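Local atomic coordinates of leucine aminopeptidase (PDB entry 7D1B), a protein that binds zinc and probably acts as a glutaminyl cyclase of the M28 peptidase family, converting N-terminal glutamine of peptides to pyroglutamate. Residues Pro66-Thr71 / Glu187-Asp192; Val108-Leu113 / Tyr204-Glu209. All blocks are in the same frame, centred on the assembly; numbering follows the deposited sequence. Where two conformers were deposited one is given.

Contact 1: residues Pro66-Thr71 / Glu187-Asp192; sequences PRISGT and EEYILD. With ZN (zinc ion), chain B.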
ATOM      1  N   PRO A  66     -11.853  10.069   9.481  1.00 15.07           N
ATOM      2  CA  PRO A  66     -10.429   9.777   9.678  1.00 16.03           C
ATOM      3  C   PRO A  66     -10.210   8.427  10.353  1.00 14.34           C
ATOM      4  O   PRO A  66     -11.005   7.981  11.195  1.00 15.54           O
ATOM      5  CB  PRO A  66      -9.953  10.936  10.563  1.00 17.02           C
ATOM      6  CG  PRO A  66     -10.859  12.084  10.152  1.00 18.28           C
ATOM      7  CD  PRO A  66     -12.215  11.425   9.933  1.00 17.58           C
ATOM      8  N   ARG A  67      -9.119   7.779   9.961  1.00 13.85           N
ATOM      9  CA  ARG A  67      -8.705   6.493  10.505  1.00 13.19           C
ATOM     10  C   ARG A  67      -7.304   6.639  11.086  1.00 13.07           C
ATOM     11  O   ARG A  67      -6.360   5.933  10.706  1.00 13.42           O
ATOM     12  CB  ARG A  67      -8.772   5.423   9.409  1.00 14.11           C
ATOM     13  CG  ARG A  67     -10.199   5.104   8.955  1.00 15.50           C
ATOM     14  CD  ARG A  67     -10.286   5.130   7.430  1.00 15.51           C
ATOM     15  NE  ARG A  67     -10.399   6.505   6.973  1.00 14.34           N
ATOM     16  CZ  ARG A  67      -9.925   6.991   5.825  1.00 15.64           C
ATOM     17  NH1 ARG A  67      -9.186   6.253   5.024  1.00 17.12           N
ATOM     18  NH2 ARG A  67     -10.188   8.263   5.502  1.00 17.26           N
ATOM     19  N   ILE A  68      -7.155   7.590  12.002  1.00 13.34           N
ATOM     20  CA  ILE A  68      -5.874   7.830  12.656  1.00 13.64           C
ATOM     21  C   ILE A  68      -5.552   6.640  13.561  1.00 12.42           C
ATOM     22  O   ILE A  68      -6.452   6.025  14.153  1.00 13.80           O
ATOM     23  CB  ILE A  68      -5.985   9.139  13.461  1.00 13.99           C
ATOM     24  CG1 ILE A  68      -6.256  10.329  12.519  1.00 15.19           C
ATOM     25  CG2 ILE A  68      -4.745   9.351  14.311  1.00 14.68           C
ATOM     26  CD1 ILE A  68      -6.771  11.574  13.242  1.00 15.83           C
ATOM     27  N   SER A  69      -4.273   6.279  13.657  1.00 12.94           N
ATOM     28  CA  SER A  69      -3.895   5.173  14.540  1.00 13.13           C
ATOM     29  C   SER A  69      -4.499   5.360  15.928  1.00 13.79           C
ATOM     30  O   SER A  69      -4.505   6.466  16.478  1.00 14.58           O
ATOM     31  CB  SER A  69      -2.381   5.102  14.694  1.00 13.62           C
ATOM     32  OG  SER A  69      -1.775   4.824  13.462  1.00 13.08           O
ATOM     33  N   GLY A  70      -4.997   4.264  16.497  1.00 14.00           N
ATOM     34  CA  GLY A  70      -5.441   4.258  17.876  1.00 15.81           C
ATOM     35  C   GLY A  70      -6.804   4.857  18.109  1.00 16.04           C
ATOM     36  O   GLY A  70      -7.124   5.178  19.256  1.00 20.13           O
ATOM     37  N   THR A  71      -7.620   5.022  17.066  1.00 15.59           N
ATOM     38  CA  THR A  71      -8.909   5.689  17.179  1.00 15.98           C
ATOM     39  C   THR A  71     -10.047   4.764  16.772  1.00 16.03           C
ATOM     40  O   THR A  71      -9.839   3.767  16.063  1.00 16.28           O
ATOM     41  CB  THR A  71      -8.982   6.949  16.303  1.00 16.05           C
ATOM     42  OG1 THR A  71      -8.930   6.570  14.917  1.00 15.87           O
ATOM     43  CG2 THR A  71      -7.861   7.934  16.640  1.00 17.33           C
ATOM     44  N   GLU A 187       1.977   4.408   9.627  1.00 11.85           N
ATOM     45  CA  GLU A 187       2.960   4.972   8.709  1.00 12.13           C
ATOM     46  C   GLU A 187       3.203   6.442   9.010  1.00 11.74           C
ATOM     47  O   GLU A 187       4.341   6.909   8.942  1.00 12.68           O
ATOM     48  CB  GLU A 187       2.542   4.811   7.253  1.00 13.05           C
ATOM     49  CG  GLU A 187       3.653   5.233   6.291  1.00 14.76           C
ATOM     50  CD  GLU A 187       3.314   6.422   5.486  1.00 18.10           C
ATOM     51  OE1 GLU A 187       2.121   6.683   5.239  1.00 20.34           O
ATOM     52  OE2 GLU A 187       4.272   7.109   5.095  1.00 23.25           O
ATOM     53  N   GLU A 188       2.146   7.193   9.309  1.00 12.29           N
ATOM     54  CA  GLU A 188       2.285   8.633   9.477  1.00 12.27           C
ATOM     55  C   GLU A 188       1.309   9.144  10.536  1.00 12.61           C
ATOM     56  O   GLU A 188       0.478  10.034  10.303  1.00 13.00           O
ATOM     57  CB  GLU A 188       2.233   9.376   8.143  1.00 13.96           C
ATOM     58  CG  GLU A 188       0.991   9.180   7.320  1.00 15.17           C
ATOM     59  CD  GLU A 188       1.087   9.971   6.023  1.00 15.95           C
ATOM     60  OE1 GLU A 188       2.004  10.845   5.906  1.00 18.31           O
ATOM     61  OE2 GLU A 188       0.280   9.726   5.085  1.00 16.25           O
ATOM     62  N   TYR A 189       1.479   8.612  11.748  1.00 12.39           N
ATOM     63  CA  TYR A 189       0.766   9.073  12.934  1.00 12.82           C
ATOM     64  C   TYR A 189       1.461  10.333  13.450  1.00 12.86           C
ATOM     65  O   TYR A 189       2.062  10.364  14.528  1.00 12.92           O
ATOM     66  CB  TYR A 189       0.746   7.939  13.953  1.00 13.03           C
ATOM     67  CG  TYR A 189       0.054   8.253  15.255  1.00 12.94           C
ATOM     68  CD1 TYR A 189      -1.272   8.653  15.285  1.00 13.95           C
ATOM     69  CD2 TYR A 189       0.731   8.132  16.463  1.00 14.16           C
ATOM     70  CE1 TYR A 189      -1.909   8.943  16.490  1.00 14.71           C
ATOM     71  CE2 TYR A 189       0.102   8.407  17.671  1.00 15.34           C
ATOM     72  CZ  TYR A 189      -1.229   8.808  17.676  1.00 14.69           C
ATOM     73  OH  TYR A 189      -1.898   9.081  18.850  1.00 16.42           O
ATOM     74  N   ILE A 190       1.412  11.382  12.633  1.00 12.85           N
ATOM     75  CA  ILE A 190       2.228  12.573  12.851  1.00 13.30           C
ATOM     76  C   ILE A 190       1.384  13.612  13.578  1.00 13.63           C
ATOM     77  O   ILE A 190       0.552  14.302  12.973  1.00 14.78           O
ATOM     78  CB  ILE A 190       2.800  13.124  11.544  1.00 13.16           C
ATOM     79  CG1 ILE A 190       3.553  12.041  10.764  1.00 13.64           C
ATOM     80  CG2 ILE A 190       3.686  14.350  11.837  1.00 15.18           C
ATOM     81  CD1 ILE A 190       4.652  11.293  11.537  1.00 14.13           C
ATOM     82  N   LEU A 191       1.601  13.729  14.889  1.00 14.33           N
ATOM     83  CA  LEU A 191       0.933  14.750  15.680  1.00 15.62           C
ATOM     84  C   LEU A 191       1.737  16.035  15.709  1.00 16.45           C
ATOM     85  O   LEU A 191       1.156  17.126  15.735  1.00 19.29           O
ATOM     86  CB  LEU A 191       0.667  14.217  17.096  1.00 16.99           C
ATOM     87  CG  LEU A 191      -0.256  12.986  17.129  1.00 17.63           C
ATOM     88  CD1 LEU A 191      -0.251  12.309  18.498  1.00 19.29           C
ATOM     89  CD2 LEU A 191      -1.682  13.354  16.720  1.00 18.78           C
ATOM     90  N   ASP A 192       3.054  15.916  15.708  1.00 15.61           N
ATOM     91  CA  ASP A 192       3.971  17.048  15.660  1.00 16.26           C
ATOM     92  C   ASP A 192       4.764  16.914  14.373  1.00 15.73           C
ATOM     93  O   ASP A 192       5.601  15.999  14.261  1.00 16.37           O
ATOM     94  CB  ASP A 192       4.902  16.975  16.868  1.00 18.73           C
ATOM     95  CG  ASP A 192       6.076  17.917  16.760  1.00 21.50           C
ATOM     96  OD1 ASP A 192       6.002  18.890  15.972  1.00 21.63           O
ATOM     97  OD2 ASP A 192       7.078  17.702  17.494  1.00 23.92           O
TER
HETATM   98 ZN    ZN B 801       0.665  10.801   3.503  1.00 16.73          ZN
HETATM   99  O   HOH W   1      -4.423   7.873  18.839  1.00 17.98           O
HETATM  100  O   HOH W   2       2.273  10.371   2.212  1.00 14.76           O

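Contact 2: residues Val108-Leu113 / Tyr204-Glu209; sequences VDMTNL and YFFGSE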
ATOM      1  N   VAL A 108       0.234   4.098  22.024  1.00 15.47           N
ATOM      2  CA  VAL A 108      -0.782   3.963  20.996  1.00 16.00           C
ATOM      3  C   VAL A 108      -0.808   2.517  20.542  1.00 14.67           C
ATOM      4  O   VAL A 108       0.247   1.927  20.259  1.00 15.66           O
ATOM      5  CB  VAL A 108      -0.578   4.958  19.836  1.00 17.36           C
ATOM      6  CG1 VAL A 108       0.789   4.864  19.199  0.63 17.12           C
ATOM      7  CG2 VAL A 108      -1.695   4.840  18.808  0.63 17.52           C
ATOM      8  N   ASP A 109      -2.014   1.951  20.505  1.00 15.66           N
ATOM      9  CA  ASP A 109      -2.221   0.622  19.948  1.00 15.71           C
ATOM     10  C   ASP A 109      -2.171   0.684  18.430  1.00 15.50           C
ATOM     11  O   ASP A 109      -2.831   1.531  17.823  1.00 17.87           O
ATOM     12  CB  ASP A 109      -3.603   0.115  20.358  1.00 18.48           C
ATOM     13  CG  ASP A 109      -3.677  -0.274  21.806  1.00 22.32           C
ATOM     14  OD1 ASP A 109      -2.716  -0.887  22.304  1.00 24.92           O
ATOM     15  OD2 ASP A 109      -4.708   0.027  22.434  1.00 27.08           O
ATOM     16  N   MET A 110      -1.382  -0.202  17.833  1.00 14.49           N
ATOM     17  CA  MET A 110      -1.241  -0.331  16.394  1.00 14.00           C
ATOM     18  C   MET A 110      -1.605  -1.755  16.006  1.00 13.77           C
ATOM     19  O   MET A 110      -1.353  -2.709  16.762  1.00 14.77           O
ATOM     20  CB  MET A 110       0.206  -0.066  15.982  1.00 14.81           C
ATOM     21  CG  MET A 110       0.674   1.300  16.351  1.00 16.44           C
ATOM     22  SD  MET A 110       0.141   2.424  15.050  0.73 14.23           S
ATOM     23  CE  MET A 110       0.987   3.952  15.522  1.00 15.20           C
ATOM     24  N   THR A 111      -2.154  -1.901  14.801  1.00 12.93           N
ATOM     25  CA  THR A 111      -2.475  -3.230  14.273  1.00 13.26           C
ATOM     26  C   THR A 111      -2.176  -3.263  12.783  1.00 13.09           C
ATOM     27  O   THR A 111      -2.829  -2.553  12.010  1.00 13.58           O
ATOM     28  CB  THR A 111      -3.952  -3.592  14.498  1.00 15.11           C
ATOM     29  OG1 THR A 111      -4.294  -3.411  15.873  1.00 16.99           O
ATOM     30  CG2 THR A 111      -4.215  -5.054  14.115  1.00 16.81           C
ATOM     31  N   ASN A 112      -1.219  -4.092  12.360  1.00 12.80           N
ATOM     32  CA  ASN A 112      -1.127  -4.395  10.936  1.00 12.77           C
ATOM     33  C   ASN A 112      -2.132  -5.497  10.617  1.00 12.49           C
ATOM     34  O   ASN A 112      -2.397  -6.373  11.439  1.00 14.40           O
ATOM     35  CB  ASN A 112       0.259  -4.921  10.562  1.00 12.77           C
ATOM     36  CG  ASN A 112       1.377  -3.914  10.773  1.00 12.42           C
ATOM     37  OD1 ASN A 112       1.184  -2.692  10.658  1.00 12.72           O
ATOM     38  ND2 ASN A 112       2.570  -4.434  11.049  1.00 13.37           N
ATOM     39  N   LEU A 113      -2.706  -5.446   9.425  1.00 12.71           N
ATOM     40  CA  LEU A 113      -3.633  -6.487   8.981  1.00 13.90           C
ATOM     41  C   LEU A 113      -3.011  -7.239   7.813  1.00 14.93           C
ATOM     42  O   LEU A 113      -2.448  -6.632   6.903  1.00 16.70           O
ATOM     43  CB  LEU A 113      -4.954  -5.870   8.532  1.00 17.21           C
ATOM     44  CG  LEU A 113      -6.306  -6.577   8.600  0.51 16.26           C
ATOM     45  CD1 LEU A 113      -6.598  -7.021  10.022  0.51 15.72           C
ATOM     46  CD2 LEU A 113      -7.435  -5.685   8.098  0.51 16.20           C
ATOM     47  N   TYR A 204       7.875   8.105  11.500  1.00 12.66           N
ATOM     48  CA  TYR A 204       7.140   7.386  10.465  1.00 12.58           C
ATOM     49  C   TYR A 204       7.415   5.886  10.544  1.00 12.75           C
ATOM     50  O   TYR A 204       8.412   5.439  11.121  1.00 13.85           O
ATOM     51  CB  TYR A 204       7.592   7.886   9.086  1.00 13.30           C
ATOM     52  CG  TYR A 204       7.132   9.265   8.724  1.00 13.10           C
ATOM     53  CD1 TYR A 204       7.694  10.396   9.305  1.00 14.89           C
ATOM     54  CD2 TYR A 204       6.164   9.439   7.736  1.00 14.87           C
ATOM     55  CE1 TYR A 204       7.272  11.675   8.932  1.00 15.28           C
ATOM     56  CE2 TYR A 204       5.736  10.693   7.364  1.00 16.34           C
ATOM     57  CZ  TYR A 204       6.297  11.809   7.951  1.00 15.64           C
ATOM     58  OH  TYR A 204       5.844  13.042   7.538  1.00 17.34           O
ATOM     59  N   PHE A 205       6.523   5.111   9.921  1.00 12.49           N
ATOM     60  CA  PHE A 205       6.804   3.725   9.532  1.00 12.56           C
ATOM     61  C   PHE A 205       6.750   2.710  10.672  1.00 12.13           C
ATOM     62  O   PHE A 205       7.408   1.664  10.593  1.00 13.28           O
ATOM     63  CB  PHE A 205       8.121   3.566   8.737  1.00 13.04           C
ATOM     64  CG  PHE A 205       8.291   4.600   7.669  1.00 12.73           C
ATOM     65  CD1 PHE A 205       7.262   4.859   6.760  1.00 13.72           C
ATOM     66  CD2 PHE A 205       9.457   5.349   7.588  1.00 13.66           C
ATOM     67  CE1 PHE A 205       7.397   5.847   5.806  1.00 13.95           C
ATOM     68  CE2 PHE A 205       9.609   6.341   6.622  1.00 14.15           C
ATOM     69  CZ  PHE A 205       8.580   6.598   5.744  1.00 14.70           C
ATOM     70  N   PHE A 206       5.924   2.935  11.698  1.00 12.29           N
ATOM     71  CA  PHE A 206       5.859   1.954  12.782  1.00 13.45           C
ATOM     72  C   PHE A 206       5.416   0.582  12.290  1.00 12.68           C
ATOM     73  O   PHE A 206       5.974  -0.442  12.700  1.00 13.15           O
ATOM     74  CB  PHE A 206       4.906   2.424  13.870  1.00 13.22           C
ATOM     75  CG  PHE A 206       5.434   3.543  14.720  1.00 13.52           C
ATOM     76  CD1 PHE A 206       6.501   3.331  15.592  1.00 15.13           C
ATOM     77  CD2 PHE A 206       4.823   4.792  14.699  1.00 14.34           C
ATOM     78  CE1 PHE A 206       6.962   4.365  16.421  1.00 16.18           C
ATOM     79  CE2 PHE A 206       5.275   5.811  15.528  1.00 16.66           C
ATOM     80  CZ  PHE A 206       6.335   5.591  16.380  1.00 16.74           C
ATOM     81  N   GLY A 207       4.392   0.539  11.433  1.00 12.31           N
ATOM     82  CA  GLY A 207       3.836  -0.739  11.006  1.00 12.85           C
ATOM     83  C   GLY A 207       4.758  -1.532  10.103  1.00 12.08           C
ATOM     84  O   GLY A 207       4.936  -2.738  10.290  1.00 12.50           O
ATOM     85  N   SER A 208       5.364  -0.873   9.100  1.00 11.96           N
ATOM     86  CA  SER A 208       6.271  -1.616   8.238  1.00 11.87           C
ATOM     87  C   SER A 208       7.521  -2.062   8.989  1.00 11.94           C
ATOM     88  O   SER A 208       8.025  -3.164   8.752  1.00 12.71           O
ATOM     89  CB  SER A 208       6.595  -0.833   6.966  1.00 12.31           C
ATOM     90  OG  SER A 208       7.150   0.447   7.245  1.00 12.26           O
ATOM     91  N   GLU A 209       8.032  -1.229   9.906  1.00 12.04           N
ATOM     92  CA  GLU A 209       9.181  -1.651  10.707  1.00 13.41           C
ATOM     93  C   GLU A 209       8.817  -2.842  11.576  1.00 13.11           C
ATOM     94  O   GLU A 209       9.598  -3.797  11.680  1.00 14.59           O
ATOM     95  CB  GLU A 209       9.721  -0.483  11.527  1.00 14.24           C
ATOM     96  CG  GLU A 209      10.400   0.512  10.604  1.00 14.27           C
ATOM     97  CD  GLU A 209      10.911   1.759  11.282  1.00 15.79           C
ATOM     98  OE1 GLU A 209      10.877   1.833  12.522  1.00 18.50           O
ATOM     99  OE2 GLU A 209      11.368   2.667  10.554  1.00 16.27           O
TER

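Contact 1: residues Pro66-Thr71 / Glu187-Asp192
I68 and S69 pack against the ring of Y189 where two turns of this M28-family fold meet, one of them in the loop that carries a zinc ligand. I68 to T71 form a type II beta turn. Y189 is the centre of an inverse gamma turn, just after the zinc ligand E188. The Y189 ring is swung out to the opposite side from its backbone N (chi1 179°), and this carries it toward the beta turn. I68 meets it with its methyl branch. CG2 lies in the ring plane, at the edge, 3.6 Å from Y189 CE1. The two side chains cross at about a right angle. S69 adds its CB, 3.8 Å from Y189 CD1. S69 OG is hydrogen-bonded to D185 OD1. No direct hydrogen bond joins the segments. A water closes the polar end. It donates to S69 O at 2.7 Å and is hydrogen-bonded to Y189 OH at 2.8 Å. The phenol end is thus tied to the turn while the ring edge is packed. The CB of E188 points away from the turn, and its chain is extended beyond CG (chi2 -180°). This takes the carboxylate to the zinc ion, with OE2 1.9 Å from the metal. D155 and H309 complete the protein ligands, and a water 2.1 Å from the zinc ion also binds it. OE1 forms a salt bridge with R134, which probably steadies the carboxylate. G70 has positive phi, as the third residue of a type II turn often does. T71, the N-cap of helix 72-87, closes the turn with its side chain: OG1 donates to I68 O at 2.6 Å, 15° from the carbonyl plane.

Contact 2: residues Val108-Leu113 / Tyr204-Glu209
With chi1 near -60° in N112 and M110, both side chains leave strand 108-117 beside their own backbone N and reach the start of helix 206-218. M110 then bends at chi2. In one of its two conformers, and so less certainly, M110 CE comes 4.0 Å from F206 CD2, meeting the ring obliquely. N112 makes the polar link. Its ND2 donates to G207 O at 3.0 Å. The bond is somewhat bent, with an N-H...O angle of 148°, and ND2 stands 35° out of the carbonyl plane. OD1 of the same amide lies 3.3 Å from G207 CA. A CB on G207 would run into OD1, so the glycine lets the helix come this close. The amide has two further partners: Q95 OE1, its strongest, accepts a hydrogen bond from ND2, and D185 N donates one to OD1. A leucine here would probably leave G207 O without this donor and break the bonds to Q95 and D185. N112 also packs on H210 and F211 of the same helix. Strand 108-117 runs between strands 91-99 and 178-184 of the mixed sheet, and helix 72-87 packs against T111 and L113.

Overall arrangement
Contacts 1 and 2 adjoin, with centres about 10 Å apart, and their segments alternate along the chain. Residues 187-192 and 204-209 are joined by a probable hydrogen bond, E187 O to F205 N, at 3.0 Å. I190 CD1 packs on Y204 CE1 at 3.7 Å. S69 OG also lies 3.5 Å from M110 SD, in one of the two M110 conformers. D185 is shared: it bonds to S69 in contact 1 and to T111 and N112 in contact 2. Contact 1 carries the zinc ligand E188. Contact 2 holds no zinc ligand and is farther from the metal: the F206 side chain is about 8 Å from that of E188 and about 13 Å from the zinc ion.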